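Local coordinates for protein kinase A regulatory subunit, putative (Trypanosoma cruzi, PDB 6HYI), which binds inosine in a cyclic nucleotide-binding domain and is probably the nucleotide-responsive regulatory subunit of a protein kinase A of the parasite, at residues I72-Q77 with V121-V126; G89-I94 with D129-W134. One frame throughout, in Å; residues are numbered along the deposited sequence.

Interaction 1: I72-Q77 with V121-V126; sequences IMEAGQ and VATVKV. With NOS (inosine), chain B.
A side-chain hydroxyl takes over where the backbone pairing ends: T123 OG1 accepts the amide of A75 at 3.1 Å in a nearly straight bond (175° at the hydrogen). The T123 hydroxyl lies anti to its carbonyl carbon (chi1 -66°), which sets it in line with the N-H of A75, while CG2 stays near M73 O. V124 N donates to M73 O at 2.9 Å, and I72 N reaches V124 O at 2.8 Å in a more bent bond (136°) at I72, where the chain turns a corner. M73 lies over V124, CG 3.5 Å from V124 CG2. Its CG is wedged between the backbone N and the carbonyl carbon, and with chi2 extended this brings SD to 3.7 Å from C5' of inosine; the bend at chi3 then turns only the terminal CE. V124 CG2 touches both the methionine and the ribose. A122 N donates to inosine O5' at 2.9 Å; V121 N adds a weak bond to the same oxygen. I72 crosses V126 at about a right angle, CG1 on CG2. Beyond the strand, E74 to Q77 form a type II turn, with G76 at a positive phi, and Q77 OE1 receives the amide of E74 from above its carbonyl plane. Inosine is also hydrogen-bonded by E113, E111, G110 and K95, the first three in what is probably the phosphate-binding cassette of the family. Strand 71-73 forms an edge of its sheet, 123-126 lies between it and 91-95, and I72 and M73 also rest on Y84 of strand 82-86.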
ATOM      1  N   ILE A  72      -1.583 -18.409 -15.281  1.00 20.81           N
ATOM      2  CA  ILE A  72      -0.496 -18.509 -14.313  1.00 21.53           C
ATOM      3  C   ILE A  72      -0.841 -19.539 -13.253  1.00 22.10           C
ATOM      4  O   ILE A  72       0.011 -20.314 -12.806  1.00 22.14           O
ATOM      5  CB  ILE A  72      -0.200 -17.138 -13.691  1.00 19.78           C
ATOM      6  CG1 ILE A  72       0.316 -16.178 -14.764  1.00 20.69           C
ATOM      7  CG2 ILE A  72       0.813 -17.286 -12.572  1.00 22.36           C
ATOM      8  CD1 ILE A  72       0.494 -14.769 -14.273  1.00 21.09           C
ATOM      9  N   MET A  73      -2.101 -19.559 -12.839  1.00 22.20           N
ATOM     10  CA  MET A  73      -2.622 -20.593 -11.965  1.00 20.72           C
ATOM     11  C   MET A  73      -4.102 -20.727 -12.273  1.00 22.01           C
ATOM     12  O   MET A  73      -4.726 -19.820 -12.829  1.00 23.02           O
ATOM     13  CB  MET A  73      -2.371 -20.260 -10.489  1.00 20.81           C
ATOM     14  CG  MET A  73      -2.901 -18.893 -10.071  1.00 21.31           C
ATOM     15  SD  MET A  73      -2.306 -18.363  -8.447  1.00 22.74           S
ATOM     16  CE  MET A  73      -0.632 -17.887  -8.855  1.00 25.44           C
ATOM     17  N   GLU A  74      -4.658 -21.883 -11.937  1.00 23.37           N
ATOM     18  CA  GLU A  74      -6.040 -22.181 -12.269  1.00 24.54           C
ATOM     19  C   GLU A  74      -6.778 -22.600 -11.014  1.00 23.58           C
ATOM     20  O   GLU A  74      -6.231 -23.323 -10.176  1.00 25.33           O
ATOM     21  CB  GLU A  74      -6.130 -23.295 -13.314  1.00 25.44           C
ATOM     22  CG  GLU A  74      -5.508 -22.898 -14.643  1.00 28.06           C
ATOM     23  CD  GLU A  74      -5.542 -24.013 -15.664  1.00 40.37           C
ATOM     24  OE1 GLU A  74      -6.406 -24.904 -15.542  1.00 46.94           O
ATOM     25  OE2 GLU A  74      -4.702 -23.994 -16.588  1.00 46.78           O
ATOM     26  N   ALA A  75      -8.019 -22.139 -10.901  1.00 23.78           N
ATOM     27  CA  ALA A  75      -8.824 -22.421  -9.726  1.00 27.61           C
ATOM     28  C   ALA A  75      -8.816 -23.913  -9.437  1.00 28.41           C
ATOM     29  O   ALA A  75      -9.022 -24.735 -10.336  1.00 28.69           O
ATOM     30  CB  ALA A  75     -10.253 -21.933  -9.958  1.00 25.85           C
ATOM     31  N   GLY A  76      -8.559 -24.259  -8.177  1.00 31.75           N
ATOM     32  CA  GLY A  76      -8.557 -25.629  -7.723  1.00 33.55           C
ATOM     33  C   GLY A  76      -7.190 -26.279  -7.659  1.00 32.64           C
ATOM     34  O   GLY A  76      -7.050 -27.328  -7.021  1.00 34.57           O
ATOM     35  N   GLN A  77      -6.183 -25.689  -8.301  1.00 27.84           N
ATOM     36  CA  GLN A  77      -4.861 -26.302  -8.344  1.00 28.62           C
ATOM     37  C   GLN A  77      -4.245 -26.394  -6.954  1.00 34.66           C
ATOM     38  O   GLN A  77      -4.384 -25.485  -6.127  1.00 33.62           O
ATOM     39  CB  GLN A  77      -3.934 -25.481  -9.237  1.00 32.38           C
ATOM     40  CG  GLN A  77      -4.164 -25.682 -10.720  1.00 33.08           C
ATOM     41  CD  GLN A  77      -3.187 -24.889 -11.552  1.00 39.43           C
ATOM     42  OE1 GLN A  77      -2.701 -23.839 -11.123  1.00 32.12           O
ATOM     43  NE2 GLN A  77      -2.882 -25.388 -12.748  1.00 43.18           N
ATOM     44  N   VAL A 121      -7.764 -20.251  -5.529  1.00 24.35           N
ATOM     45  CA  VAL A 121      -9.150 -19.825  -5.427  1.00 23.08           C
ATOM     46  C   VAL A 121      -9.696 -19.333  -6.756  1.00 25.99           C
ATOM     47  O   VAL A 121     -10.854 -19.596  -7.091  1.00 31.58           O
ATOM     48  CB  VAL A 121      -9.273 -18.748  -4.336  1.00 29.91           C
ATOM     49  CG1 VAL A 121     -10.615 -18.042  -4.449  1.00 33.06           C
ATOM     50  CG2 VAL A 121      -9.077 -19.371  -2.964  1.00 30.50           C
ATOM     51  N   ALA A 122      -8.889 -18.606  -7.522  1.00 22.68           N
ATOM     52  CA  ALA A 122      -9.327 -18.011  -8.772  1.00 24.34           C
ATOM     53  C   ALA A 122      -8.291 -18.285  -9.850  1.00 23.01           C
ATOM     54  O   ALA A 122      -7.099 -18.419  -9.569  1.00 25.76           O
ATOM     55  CB  ALA A 122      -9.488 -16.495  -8.635  1.00 26.72           C
ATOM     56  N   THR A 123      -8.762 -18.382 -11.086  1.00 24.17           N
ATOM     57  CA  THR A 123      -7.863 -18.487 -12.224  1.00 25.07           C
ATOM     58  C   THR A 123      -7.242 -17.129 -12.526  1.00 21.56           C
ATOM     59  O   THR A 123      -7.903 -16.094 -12.449  1.00 23.86           O
ATOM     60  CB  THR A 123      -8.638 -19.014 -13.432  1.00 23.87           C
ATOM     61  OG1 THR A 123      -9.049 -20.353 -13.153  1.00 26.59           O
ATOM     62  CG2 THR A 123      -7.780 -19.014 -14.694  1.00 25.29           C
ATOM     63  N   VAL A 124      -5.952 -17.137 -12.834  1.00 19.33           N
ATOM     64  CA  VAL A 124      -5.205 -15.929 -13.167  1.00 17.92           C
ATOM     65  C   VAL A 124      -4.791 -16.083 -14.619  1.00 19.86           C
ATOM     66  O   VAL A 124      -3.965 -16.945 -14.937  1.00 21.73           O
ATOM     67  CB  VAL A 124      -3.972 -15.775 -12.267  1.00 19.77           C
ATOM     68  CG1 VAL A 124      -3.196 -14.520 -12.613  1.00 22.27           C
ATOM     69  CG2 VAL A 124      -4.368 -15.763 -10.791  1.00 19.41           C
ATOM     70  N   LYS A 125      -5.345 -15.253 -15.503  1.00 19.90           N
ATOM     71  CA  LYS A 125      -5.187 -15.432 -16.946  1.00 19.30           C
ATOM     72  C   LYS A 125      -4.586 -14.173 -17.557  1.00 18.77           C
ATOM     73  O   LYS A 125      -5.158 -13.085 -17.442  1.00 22.40           O
ATOM     74  CB  LYS A 125      -6.540 -15.746 -17.581  1.00 23.92           C
ATOM     75  CG  LYS A 125      -6.471 -16.244 -19.008  1.00 25.86           C
ATOM     76  CD  LYS A 125      -7.855 -16.666 -19.473  1.00 25.90           C
ATOM     77  CE  LYS A 125      -7.828 -17.178 -20.901  1.00 32.54           C
ATOM     78  NZ  LYS A 125      -7.160 -18.508 -20.995  1.00 41.51           N
ATOM     79  N   VAL A 126      -3.445 -14.326 -18.236  1.00 19.84           N
ATOM     80  CA  VAL A 126      -2.754 -13.170 -18.803  1.00 19.57           C
ATOM     81  C   VAL A 126      -3.619 -12.528 -19.878  1.00 19.82           C
ATOM     82  O   VAL A 126      -4.123 -13.211 -20.779  1.00 22.63           O
ATOM     83  CB  VAL A 126      -1.396 -13.617 -19.363  1.00 19.38           C
ATOM     84  CG1 VAL A 126      -0.695 -12.466 -20.068  1.00 20.46           C
ATOM     85  CG2 VAL A 126      -0.530 -14.164 -18.240  1.00 20.61           C
TER
HETATM   86  N9  NOS B 601      -7.491 -13.177  -6.176  1.00 17.18           N
HETATM   87  C4  NOS B 601      -8.011 -12.058  -6.114  1.00 17.87           C
HETATM   88  N3  NOS B 601      -7.675 -10.833  -6.454  1.00 19.13           N
HETATM   89  C2  NOS B 601      -8.542  -9.807  -6.273  1.00 19.70           C
HETATM   90  N1  NOS B 601      -9.769 -10.026  -5.727  1.00 22.89           N
HETATM   91  C6  NOS B 601     -10.128 -11.241  -5.373  1.00 19.84           C
HETATM   92  O6  NOS B 601     -11.216 -11.416  -4.900  1.00 26.46           O
HETATM   93  C5  NOS B 601      -9.265 -12.281  -5.566  1.00 19.28           C
HETATM   94  N7  NOS B 601      -9.313 -13.687  -5.320  1.00 23.08           N
HETATM   95  C8  NOS B 601      -8.106 -14.160  -5.736  1.00 25.05           C
HETATM   96  C5' NOS B 601      -5.465 -16.834  -7.204  1.00 20.18           C
HETATM   97  O5' NOS B 601      -6.586 -17.155  -6.394  1.00 20.98           O
HETATM   98  C4' NOS B 601      -5.013 -15.412  -6.979  1.00 19.66           C
HETATM   99  O4' NOS B 601      -5.994 -14.477  -7.517  1.00 18.97           O
HETATM  100  C1' NOS B 601      -6.138 -13.419  -6.639  1.00 21.10           C
HETATM  101  C2' NOS B 601      -5.046 -13.483  -5.613  1.00 17.68           C
HETATM  102  O2' NOS B 601      -3.870 -12.860  -6.122  1.00 19.24           O
HETATM  103  C3' NOS B 601      -4.863 -14.986  -5.522  1.00 17.14           C
HETATM  104  O3' NOS B 601      -3.640 -15.396  -4.944  1.00 18.51           O

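Interaction 2: G89-I94 with D129-W134; sequences GHADII and DELIAW. With NOS (inosine), chain B.
L131 reaches across to the G89-A91 backbone with a single methyl: CD1 lies 3.7 Å from H90 O, 3.9 Å from G89 C and 4.1 Å from A91 CB. Its CG is anti to the backbone N (chi1 -176°), which carries the branch out from the strand toward the other segment; chi2, at 149°, is well off a staggered value. No hydrogen bond joins the two segments. The backbones come nearest at G89, whose CA is 4.2 Å from that of L131 and makes a CA-H...O contact of 3.5 Å with E130 O. At phi 100°, G89 lets the two backbones approach this closely. H90 turns its CB away from L131 and folds its imidazole back on its own chain. ND1 donates to G89 O at 3.0 Å, the oxygen lying close to the ring plane while the nitrogen sits above the carbonyl plane, and this bond probably helps to hold the ring's rotation. Farther along the strand I93 takes no part in the contact with L131 but meets the ligand. CG2 packs on N9 and C4 of the inosine base, and CD1 comes within 3.4 Å of the ribose O4'. T128 OG1, bonded to both H90 N and E130 O, ties the two segments together from just before D129, between strands 123-126 and 130-137. Strand 91-95 runs between 123-126 and 98-103 in one sheet, whereas 130-137 belongs to the facing sheet, between 62-67 and 82-86; L131 also packs on V126, and W134 lies against helix 30-42.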
ATOM      1  N   GLY A  89       2.917  -6.385 -17.696  1.00 16.76           N
ATOM      2  CA  GLY A  89       1.796  -7.173 -18.148  1.00 16.42           C
ATOM      3  C   GLY A  89       0.657  -7.153 -17.146  1.00 17.49           C
ATOM      4  O   GLY A  89       0.810  -6.754 -15.988  1.00 18.35           O
ATOM      5  N   HIS A  90      -0.513  -7.572 -17.620  1.00 17.90           N
ATOM      6  CA  HIS A  90      -1.716  -7.617 -16.806  1.00 18.32           C
ATOM      7  C   HIS A  90      -2.315  -9.013 -16.858  1.00 18.14           C
ATOM      8  O   HIS A  90      -2.135  -9.760 -17.826  1.00 19.16           O
ATOM      9  CB  HIS A  90      -2.801  -6.665 -17.316  1.00 21.77           C
ATOM     10  CG  HIS A  90      -2.413  -5.221 -17.335  1.00 22.09           C
ATOM     11  ND1 HIS A  90      -1.234  -4.742 -16.807  1.00 26.25           N
ATOM     12  CD2 HIS A  90      -3.070  -4.144 -17.828  1.00 25.15           C
ATOM     13  CE1 HIS A  90      -1.182  -3.432 -16.974  1.00 26.90           C
ATOM     14  NE2 HIS A  90      -2.285  -3.045 -17.586  1.00 30.66           N
ATOM     15  N   ALA A  91      -3.086  -9.344 -15.823  1.00 17.94           N
ATOM     16  CA  ALA A  91      -3.769 -10.627 -15.767  1.00 19.08           C
ATOM     17  C   ALA A  91      -5.160 -10.451 -15.173  1.00 22.34           C
ATOM     18  O   ALA A  91      -5.351  -9.675 -14.231  1.00 20.80           O
ATOM     19  CB  ALA A  91      -2.972 -11.642 -14.936  1.00 22.98           C
ATOM     20  N   ASP A  92      -6.129 -11.161 -15.743  1.00 22.26           N
ATOM     21  CA  ASP A  92      -7.482 -11.181 -15.203  1.00 23.10           C
ATOM     22  C   ASP A  92      -7.571 -12.203 -14.082  1.00 22.29           C
ATOM     23  O   ASP A  92      -7.021 -13.303 -14.181  1.00 21.49           O
ATOM     24  CB  ASP A  92      -8.476 -11.605 -16.288  1.00 23.23           C
ATOM     25  CG  ASP A  92      -8.630 -10.576 -17.387  1.00 25.44           C
ATOM     26  OD1 ASP A  92      -8.679  -9.369 -17.077  1.00 29.51           O
ATOM     27  OD2 ASP A  92      -8.714 -10.987 -18.567  1.00 30.04           O
ATOM     28  N   ILE A  93      -8.283 -11.841 -13.020  1.00 22.31           N
ATOM     29  CA  ILE A  93      -8.704 -12.794 -12.001  1.00 20.17           C
ATOM     30  C   ILE A  93     -10.099 -13.274 -12.386  1.00 20.95           C
ATOM     31  O   ILE A  93     -11.016 -12.464 -12.556  1.00 27.56           O
ATOM     32  CB  ILE A  93      -8.714 -12.139 -10.611  1.00 20.75           C
ATOM     33  CG1 ILE A  93      -7.340 -11.545 -10.277  1.00 23.17           C
ATOM     34  CG2 ILE A  93      -9.157 -13.145  -9.552  1.00 22.47           C
ATOM     35  CD1 ILE A  93      -6.212 -12.559 -10.305  1.00 20.93           C
ATOM     36  N   ILE A  94     -10.263 -14.583 -12.537  1.00 21.65           N
ATOM     37  CA  ILE A  94     -11.495 -15.158 -13.067  1.00 23.43           C
ATOM     38  C   ILE A  94     -12.077 -16.118 -12.038  1.00 24.27           C
ATOM     39  O   ILE A  94     -11.406 -17.065 -11.614  1.00 24.23           O
ATOM     40  CB  ILE A  94     -11.258 -15.864 -14.410  1.00 26.76           C
ATOM     41  CG1 ILE A  94     -10.761 -14.855 -15.446  1.00 26.55           C
ATOM     42  CG2 ILE A  94     -12.537 -16.567 -14.875  1.00 28.80           C
ATOM     43  CD1 ILE A  94     -10.258 -15.489 -16.734  1.00 29.67           C
ATOM     44  N   ASP A 129      -0.263  -8.894 -24.188  1.00 22.66           N
ATOM     45  CA  ASP A 129       0.467  -9.754 -25.120  1.00 21.79           C
ATOM     46  C   ASP A 129       1.431 -10.673 -24.379  1.00 21.17           C
ATOM     47  O   ASP A 129       1.560 -11.858 -24.710  1.00 23.12           O
ATOM     48  CB  ASP A 129       1.218  -8.912 -26.151  1.00 23.02           C
ATOM     49  CG  ASP A 129       0.294  -8.243 -27.147  1.00 30.11           C
ATOM     50  OD1 ASP A 129      -0.778  -8.810 -27.442  1.00 32.66           O
ATOM     51  OD2 ASP A 129       0.649  -7.152 -27.636  1.00 37.35           O
ATOM     52  N   GLU A 130       2.106 -10.145 -23.361  1.00 19.39           N
ATOM     53  CA  GLU A 130       3.060 -10.911 -22.579  1.00 20.51           C
ATOM     54  C   GLU A 130       2.956 -10.466 -21.130  1.00 20.02           C
ATOM     55  O   GLU A 130       2.402  -9.411 -20.819  1.00 21.71           O
ATOM     56  CB  GLU A 130       4.508 -10.686 -23.053  1.00 24.64           C
ATOM     57  CG  GLU A 130       4.707 -10.712 -24.563  1.00 28.67           C
ATOM     58  CD  GLU A 130       4.556  -9.337 -25.212  1.00 38.24           C
ATOM     59  OE1 GLU A 130       4.500  -8.323 -24.484  1.00 40.93           O
ATOM     60  OE2 GLU A 130       4.498  -9.272 -26.458  1.00 47.57           O
ATOM     61  N   LEU A 131       3.509 -11.283 -20.241  1.00 17.45           N
ATOM     62  CA  LEU A 131       3.625 -10.909 -18.843  1.00 16.46           C
ATOM     63  C   LEU A 131       4.952 -11.436 -18.333  1.00 17.36           C
ATOM     64  O   LEU A 131       5.334 -12.571 -18.627  1.00 17.12           O
ATOM     65  CB  LEU A 131       2.446 -11.443 -18.015  1.00 17.10           C
ATOM     66  CG  LEU A 131       2.394 -11.037 -16.538  1.00 15.96           C
ATOM     67  CD1 LEU A 131       0.949 -10.933 -16.068  1.00 18.53           C
ATOM     68  CD2 LEU A 131       3.183 -12.035 -15.666  1.00 17.72           C
ATOM     69  N   ILE A 132       5.653 -10.604 -17.576  1.00 15.29           N
ATOM     70  CA  ILE A 132       6.926 -10.968 -16.969  1.00 15.65           C
ATOM     71  C   ILE A 132       6.732 -10.886 -15.468  1.00 14.75           C
ATOM     72  O   ILE A 132       6.245  -9.870 -14.962  1.00 15.80           O
ATOM     73  CB  ILE A 132       8.041 -10.001 -17.398  1.00 14.79           C
ATOM     74  CG1 ILE A 132       8.178 -10.009 -18.915  1.00 16.11           C
ATOM     75  CG2 ILE A 132       9.351 -10.374 -16.706  1.00 16.95           C
ATOM     76  CD1 ILE A 132       9.000  -8.894 -19.459  1.00 18.13           C
ATOM     77  N   ALA A 133       7.100 -11.942 -14.754  1.00 15.61           N
ATOM     78  CA  ALA A 133       6.939 -11.944 -13.305  1.00 16.52           C
ATOM     79  C   ALA A 133       8.194 -12.462 -12.626  1.00 15.66           C
ATOM     80  O   ALA A 133       9.028 -13.139 -13.230  1.00 16.40           O
ATOM     81  CB  ALA A 133       5.742 -12.795 -12.879  1.00 17.66           C
ATOM     82  N   TRP A 134       8.318 -12.122 -11.347  1.00 15.74           N
ATOM     83  CA  TRP A 134       9.356 -12.670 -10.489  1.00 15.66           C
ATOM     84  C   TRP A 134       8.670 -13.586  -9.484  1.00 14.79           C
ATOM     85  O   TRP A 134       7.634 -13.221  -8.921  1.00 16.46           O
ATOM     86  CB  TRP A 134      10.132 -11.552  -9.795  1.00 17.17           C
ATOM     87  CG  TRP A 134      10.958 -10.794 -10.787  1.00 15.58           C
ATOM     88  CD1 TRP A 134      10.596  -9.653 -11.446  1.00 17.21           C
ATOM     89  CD2 TRP A 134      12.254 -11.156 -11.287  1.00 15.12           C
ATOM     90  NE1 TRP A 134      11.597  -9.270 -12.304  1.00 17.00           N
ATOM     91  CE2 TRP A 134      12.630 -10.168 -12.223  1.00 16.13           C
ATOM     92  CE3 TRP A 134      13.148 -12.196 -11.006  1.00 17.71           C
ATOM     93  CZ2 TRP A 134      13.850 -10.200 -12.892  1.00 18.39           C
ATOM     94  CZ3 TRP A 134      14.357 -12.234 -11.676  1.00 17.78           C
ATOM     95  CH2 TRP A 134      14.701 -11.236 -12.609  1.00 19.13           C
TER
HETATM   96  N9  NOS B 601      -7.491 -13.177  -6.176  1.00 17.18           N
HETATM   97  C4  NOS B 601      -8.011 -12.058  -6.114  1.00 17.87           C
HETATM   98  N3  NOS B 601      -7.675 -10.833  -6.454  1.00 19.13           N
HETATM   99  C2  NOS B 601      -8.542  -9.807  -6.273  1.00 19.70           C
HETATM  100  N1  NOS B 601      -9.769 -10.026  -5.727  1.00 22.89           N
HETATM  101  C6  NOS B 601     -10.128 -11.241  -5.373  1.00 19.84           C
HETATM  102  O6  NOS B 601     -11.216 -11.416  -4.900  1.00 26.46           O
HETATM  103  C5  NOS B 601      -9.265 -12.281  -5.566  1.00 19.28           C
HETATM  104  N7  NOS B 601      -9.313 -13.687  -5.320  1.00 23.08           N
HETATM  105  C8  NOS B 601      -8.106 -14.160  -5.736  1.00 25.05           C
HETATM  106  C5' NOS B 601      -5.465 -16.834  -7.204  1.00 20.18           C
HETATM  107  O5' NOS B 601      -6.586 -17.155  -6.394  1.00 20.98           O
HETATM  108  C4' NOS B 601      -5.013 -15.412  -6.979  1.00 19.66           C
HETATM  109  O4' NOS B 601      -5.994 -14.477  -7.517  1.00 18.97           O
HETATM  110  C1' NOS B 601      -6.138 -13.419  -6.639  1.00 21.10           C
HETATM  111  C2' NOS B 601      -5.046 -13.483  -5.613  1.00 17.68           C
HETATM  112  O2' NOS B 601      -3.870 -12.860  -6.122  1.00 19.24           O
HETATM  113  C3' NOS B 601      -4.863 -14.986  -5.522  1.00 17.14           C
HETATM  114  O3' NOS B 601      -3.640 -15.396  -4.944  1.00 18.51           O

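How the interactions relate
Interactions 1 and 2 lie 12 Å apart between centres, within one cyclic nucleotide-binding domain, and share a sheet in which strand 123-126 is the neighbour of 91-95. Probable backbone hydrogen bonds join them, K125 O to D92 N at 2.7 Å and T123 O to I94 N at 2.8 Å, and A122 CB packs on I93 CG2 at 3.5 Å. Both touch the same inosine: interaction 1 holds the O5' end of the ribose, while I93 of interaction 2 touches the ribose ring oxygen and N9 and C4 of the base. Along the chain, strand 130-137 follows 123-126, passing from the shared sheet to the facing one, whose L131 interaction 2 brings against G89-A91.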